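Local coordinates for ferritin heavy chain (Trichoplusia ni, PDB 1Z6O), which oxidises ferrous iron as the ferroxidase chain of a secreted ferritin, whose shell of heavy and light chains stores the ferric product, at residues L113-R124 / L150-A161. Sequence-based numbering, arbitrary orientation.
Sequences LSMESDVTKSIR and LEEQYKGQRDLA
Glu116 and Gln153 meet at nearly a right angle inside the four-helix bundle of the ferritin subunit, where helices 105-132 and 139-168 run antiparallel, with segment axes 9.5 Å apart and crossing at -160°. Gln153 NE2 donates to Glu116 OE1 over 3.0 Å, reaching the oxygen nearly along its C-O direction while the carboxylate and amide planes stay 37° apart. Both chains bend at chi2 (-49° in Gln153), which folds the two polar ends together beside the bound iron, about 4 Å from the side chain of Gln153. The other carboxylate oxygen, OE2, is hydrogen-bonded to Tyr39 and lies near Glu67, an iron ligand; Glu116 itself is inferred to bind the second iron. An alanine in place of Gln153 would probably leave Glu116 OE1 without its amide donor and open a gap among Val119, Thr120 and Ile123, the residues that, with Glu116, receive this knob. Gln157 is another knob, its extended chain carrying NE2 to a weak 3.4 Å bond with Glu116 O. That carbonyl also accepts from Thr120 N and OG1, the hydroxyl standing above the carbonyl plane. Apolar packing continues toward both ends: the side chains of Ile123 and Leu150 slide past each other in opposite directions, with CG2 of Ile123 3.7 Å from CD2 of Leu150, whereas Leu113, also packed on Trp14 of a second heavy-chain subunit, sets CD2 4.0 Å from Ala161 CB.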
loop_
_atom_site.group_PDB
_atom_site.type_symbol
_atom_site.label_atom_id
_atom_site.label_comp_id
_atom_site.label_asym_id
_atom_site.label_seq_id
_atom_site.Cartn_x
_atom_site.Cartn_y
_atom_site.Cartn_z
ATOM N N LEU M 113 37.538 -32.291 20.484
ATOM C CA LEU M 113 37.879 -33.003 19.247
ATOM C C LEU M 113 38.072 -34.499 19.537
ATOM O O LEU M 113 37.607 -35.356 18.789
ATOM C CB LEU M 113 39.160 -32.416 18.633
ATOM C CG LEU M 113 39.733 -33.086 17.370
ATOM C CD1 LEU M 113 38.669 -33.140 16.260
ATOM C CD2 LEU M 113 40.966 -32.284 16.898
ATOM N N SER M 114 38.756 -34.806 20.632
ATOM C CA SER M 114 38.989 -36.194 21.024
ATOM C C SER M 114 37.672 -36.899 21.402
ATOM O O SER M 114 37.474 -38.073 21.088
ATOM C CB SER M 114 39.980 -36.225 22.201
ATOM O OG SER M 114 40.079 -37.528 22.730
ATOM N N MET M 115 36.775 -36.187 22.082
ATOM C CA MET M 115 35.470 -36.756 22.441
ATOM C C MET M 115 34.691 -37.064 21.154
ATOM O O MET M 115 34.068 -38.117 21.030
ATOM C CB MET M 115 34.628 -35.757 23.259
ATOM C CG MET M 115 35.161 -35.392 24.639
ATOM S SD MET M 115 34.230 -33.953 25.329
ATOM C CE MET M 115 32.505 -34.575 25.112
ATOM N N GLU M 116 34.701 -36.131 20.203
ATOM C CA GLU M 116 33.972 -36.337 18.948
ATOM C C GLU M 116 34.571 -37.505 18.169
ATOM O O GLU M 116 33.852 -38.313 17.590
ATOM C CB GLU M 116 33.992 -35.065 18.086
ATOM C CG GLU M 116 33.175 -33.906 18.677
ATOM C CD GLU M 116 31.726 -34.297 19.002
ATOM O OE1 GLU M 116 31.141 -35.124 18.268
ATOM O OE2 GLU M 116 31.161 -33.769 19.989
ATOM N N SER M 117 35.896 -37.580 18.163
ATOM C CA SER M 117 36.612 -38.655 17.484
ATOM C C SER M 117 36.183 -40.016 18.091
ATOM O O SER M 117 35.983 -41.005 17.369
ATOM C CB SER M 117 38.138 -38.410 17.647
ATOM O OG SER M 117 38.877 -39.438 17.033
ATOM N N ASP M 118 36.041 -40.071 19.414
ATOM C CA ASP M 118 35.592 -41.305 20.083
ATOM C C ASP M 118 34.151 -41.643 19.693
ATOM O O ASP M 118 33.803 -42.815 19.498
ATOM C CB ASP M 118 35.629 -41.160 21.608
ATOM C CG ASP M 118 37.036 -41.168 22.164
ATOM O OD1 ASP M 118 37.957 -41.634 21.458
ATOM O OD2 ASP M 118 37.215 -40.720 23.315
ATOM N N VAL M 119 33.303 -40.624 19.601
ATOM C CA VAL M 119 31.910 -40.855 19.217
ATOM C C VAL M 119 31.836 -41.367 17.777
ATOM O O VAL M 119 31.053 -42.264 17.471
ATOM C CB VAL M 119 31.061 -39.558 19.365
ATOM C CG1 VAL M 119 29.696 -39.728 18.681
ATOM C CG2 VAL M 119 30.864 -39.246 20.851
ATOM N N THR M 120 32.662 -40.813 16.894
ATOM C CA THR M 120 32.662 -41.248 15.496
ATOM C C THR M 120 33.037 -42.727 15.406
ATOM O O THR M 120 32.412 -43.510 14.688
ATOM C CB THR M 120 33.660 -40.416 14.675
ATOM O OG1 THR M 120 33.276 -39.040 14.752
ATOM C CG2 THR M 120 33.675 -40.862 13.197
ATOM N N LYS M 121 34.067 -43.108 16.143
ATOM C CA LYS M 121 34.513 -44.496 16.152
ATOM C C LYS M 121 33.406 -45.399 16.719
ATOM O O LYS M 121 33.153 -46.497 16.213
ATOM C CB LYS M 121 35.778 -44.596 17.003
ATOM C CG LYS M 121 36.408 -45.961 17.062
ATOM C CD LYS M 121 37.720 -45.872 17.846
ATOM C CE LYS M 121 38.276 -47.254 18.150
ATOM N NZ LYS M 121 39.468 -47.188 19.051
ATOM N N SER M 122 32.736 -44.935 17.765
ATOM C CA SER M 122 31.663 -45.722 18.361
ATOM C C SER M 122 30.485 -45.899 17.383
ATOM O O SER M 122 29.916 -46.989 17.277
ATOM C CB SER M 122 31.196 -45.057 19.669
ATOM O OG SER M 122 30.100 -45.769 20.213
ATOM N N ILE M 123 30.115 -44.839 16.664
ATOM C CA ILE M 123 29.021 -44.950 15.692
ATOM C C ILE M 123 29.415 -45.940 14.582
ATOM O O ILE M 123 28.593 -46.731 14.131
ATOM C CB ILE M 123 28.683 -43.559 15.071
ATOM C CG1 ILE M 123 28.011 -42.684 16.146
ATOM C CG2 ILE M 123 27.735 -43.718 13.859
ATOM C CD1 ILE M 123 27.994 -41.205 15.807
ATOM N N ARG M 124 30.670 -45.892 14.138
ATOM C CA ARG M 124 31.121 -46.829 13.108
ATOM C C ARG M 124 31.006 -48.265 13.649
ATOM O O ARG M 124 30.707 -49.194 12.896
ATOM C CB ARG M 124 32.566 -46.503 12.667
ATOM C CG ARG M 124 32.671 -45.213 11.787
ATOM C CD ARG M 124 34.146 -44.833 11.527
ATOM N NE ARG M 124 34.866 -46.028 11.117
ATOM C CZ ARG M 124 34.863 -46.525 9.888
ATOM N NH1 ARG M 124 34.212 -45.906 8.908
ATOM N NH2 ARG M 124 35.414 -47.709 9.662
ATOM N N LEU M 150 27.079 -39.870 10.993
ATOM C CA LEU M 150 28.478 -39.687 10.592
ATOM C C LEU M 150 28.675 -38.350 9.881
ATOM O O LEU M 150 29.718 -37.714 10.022
ATOM C CB LEU M 150 28.962 -40.840 9.701
ATOM C CG LEU M 150 29.186 -42.172 10.435
ATOM C CD1 LEU M 150 29.827 -43.196 9.469
ATOM C CD2 LEU M 150 30.115 -41.950 11.645
ATOM N N GLU M 151 27.679 -37.917 9.118
ATOM C CA GLU M 151 27.774 -36.630 8.418
ATOM C C GLU M 151 28.044 -35.519 9.448
ATOM O O GLU M 151 28.968 -34.710 9.296
ATOM C CB GLU M 151 26.459 -36.351 7.683
ATOM C CG GLU M 151 26.331 -34.956 7.079
ATOM C CD GLU M 151 27.313 -34.709 5.951
ATOM O OE1 GLU M 151 27.894 -35.689 5.435
ATOM O OE2 GLU M 151 27.496 -33.534 5.568
ATOM N N GLU M 152 27.247 -35.497 10.509
ATOM C CA GLU M 152 27.414 -34.493 11.555
ATOM C C GLU M 152 28.779 -34.642 12.243
ATOM O O GLU M 152 29.428 -33.645 12.590
ATOM C CB GLU M 152 26.297 -34.629 12.595
ATOM C CG GLU M 152 25.930 -33.317 13.242
ATOM C CD GLU M 152 25.279 -32.347 12.257
ATOM O OE1 GLU M 152 25.152 -31.149 12.596
ATOM O OE2 GLU M 152 24.892 -32.785 11.147
ATOM N N GLN M 153 29.212 -35.884 12.453
ATOM C CA GLN M 153 30.502 -36.124 13.102
ATOM C C GLN M 153 31.684 -35.591 12.311
ATOM O O GLN M 153 32.541 -34.904 12.869
ATOM C CB GLN M 153 30.740 -37.626 13.340
ATOM C CG GLN M 153 29.899 -38.239 14.468
ATOM C CD GLN M 153 29.972 -37.415 15.740
ATOM O OE1 GLN M 153 28.998 -36.772 16.123
ATOM N NE2 GLN M 153 31.140 -37.409 16.388
ATOM N N TYR M 154 31.756 -35.912 11.018
ATOM C CA TYR M 154 32.908 -35.462 10.243
ATOM C C TYR M 154 32.969 -33.955 10.091
ATOM O O TYR M 154 34.050 -33.372 10.176
ATOM C CB TYR M 154 32.966 -36.167 8.879
ATOM C CG TYR M 154 33.352 -37.633 9.015
ATOM C CD1 TYR M 154 32.438 -38.647 8.726
ATOM C CD2 TYR M 154 34.626 -38.002 9.473
ATOM C CE1 TYR M 154 32.778 -40.002 8.896
ATOM C CE2 TYR M 154 34.977 -39.351 9.639
ATOM C CZ TYR M 154 34.042 -40.344 9.346
ATOM O OH TYR M 154 34.374 -41.673 9.493
ATOM N N LYS M 155 31.823 -33.314 9.884
ATOM C CA LYS M 155 31.810 -31.854 9.769
ATOM C C LYS M 155 32.232 -31.241 11.106
ATOM O O LYS M 155 33.004 -30.277 11.145
ATOM C CB LYS M 155 30.403 -31.346 9.420
ATOM C CG LYS M 155 29.975 -31.646 7.995
ATOM C CD LYS M 155 28.609 -31.026 7.693
ATOM C CE LYS M 155 27.539 -31.493 8.686
ATOM N NZ LYS M 155 26.180 -30.966 8.369
ATOM N N GLY M 156 31.717 -31.802 12.198
ATOM C CA GLY M 156 32.039 -31.293 13.527
ATOM C C GLY M 156 33.516 -31.419 13.873
ATOM O O GLY M 156 34.102 -30.510 14.464
ATOM N N GLN M 157 34.120 -32.552 13.529
ATOM C CA GLN M 157 35.544 -32.763 13.796
ATOM C C GLN M 157 36.383 -31.750 13.031
ATOM O O GLN M 157 37.306 -31.158 13.581
ATOM C CB GLN M 157 35.979 -34.183 13.374
ATOM C CG GLN M 157 35.422 -35.262 14.278
ATOM C CD GLN M 157 35.683 -36.673 13.772
ATOM O OE1 GLN M 157 36.091 -36.901 12.616
ATOM N NE2 GLN M 157 35.430 -37.627 14.626
ATOM N N ARG M 158 36.069 -31.553 11.753
ATOM C CA ARG M 158 36.843 -30.609 10.955
ATOM C C ARG M 158 36.718 -29.206 11.539
ATOM O O ARG M 158 37.688 -28.449 11.573
ATOM C CB ARG M 158 36.366 -30.610 9.494
ATOM C CG ARG M 158 37.036 -29.520 8.617
ATOM C CD ARG M 158 38.576 -29.671 8.513
ATOM N NE ARG M 158 39.143 -28.571 7.723
ATOM C CZ ARG M 158 39.388 -27.351 8.190
ATOM N NH1 ARG M 158 39.140 -27.061 9.468
ATOM N NH2 ARG M 158 39.835 -26.397 7.369
ATOM N N ASP M 159 35.520 -28.856 11.994
ATOM C CA ASP M 159 35.313 -27.531 12.574
ATOM C C ASP M 159 36.161 -27.350 13.839
ATOM O O ASP M 159 36.871 -26.352 13.977
ATOM C CB ASP M 159 33.837 -27.321 12.901
ATOM C CG ASP M 159 33.561 -25.918 13.415
ATOM O OD1 ASP M 159 33.227 -25.777 14.601
ATOM O OD2 ASP M 159 33.697 -24.953 12.633
ATOM N N LEU M 160 36.098 -28.315 14.755
ATOM C CA LEU M 160 36.886 -28.246 15.993
ATOM C C LEU M 160 38.388 -28.277 15.726
ATOM O O LEU M 160 39.152 -27.567 16.384
ATOM C CB LEU M 160 36.535 -29.411 16.926
ATOM C CG LEU M 160 35.145 -29.340 17.575
ATOM C CD1 LEU M 160 34.819 -30.688 18.240
ATOM C CD2 LEU M 160 35.124 -28.200 18.612
ATOM N N ALA M 161 38.819 -29.113 14.781
ATOM C CA ALA M 161 40.248 -29.206 14.461
ATOM C C ALA M 161 40.756 -27.862 13.932
ATOM O O ALA M 161 41.852 -27.424 14.285
ATOM C CB ALA M 161 40.492 -30.310 13.413
HETATM O O HOH W 1 31.424 -33.767 15.675
#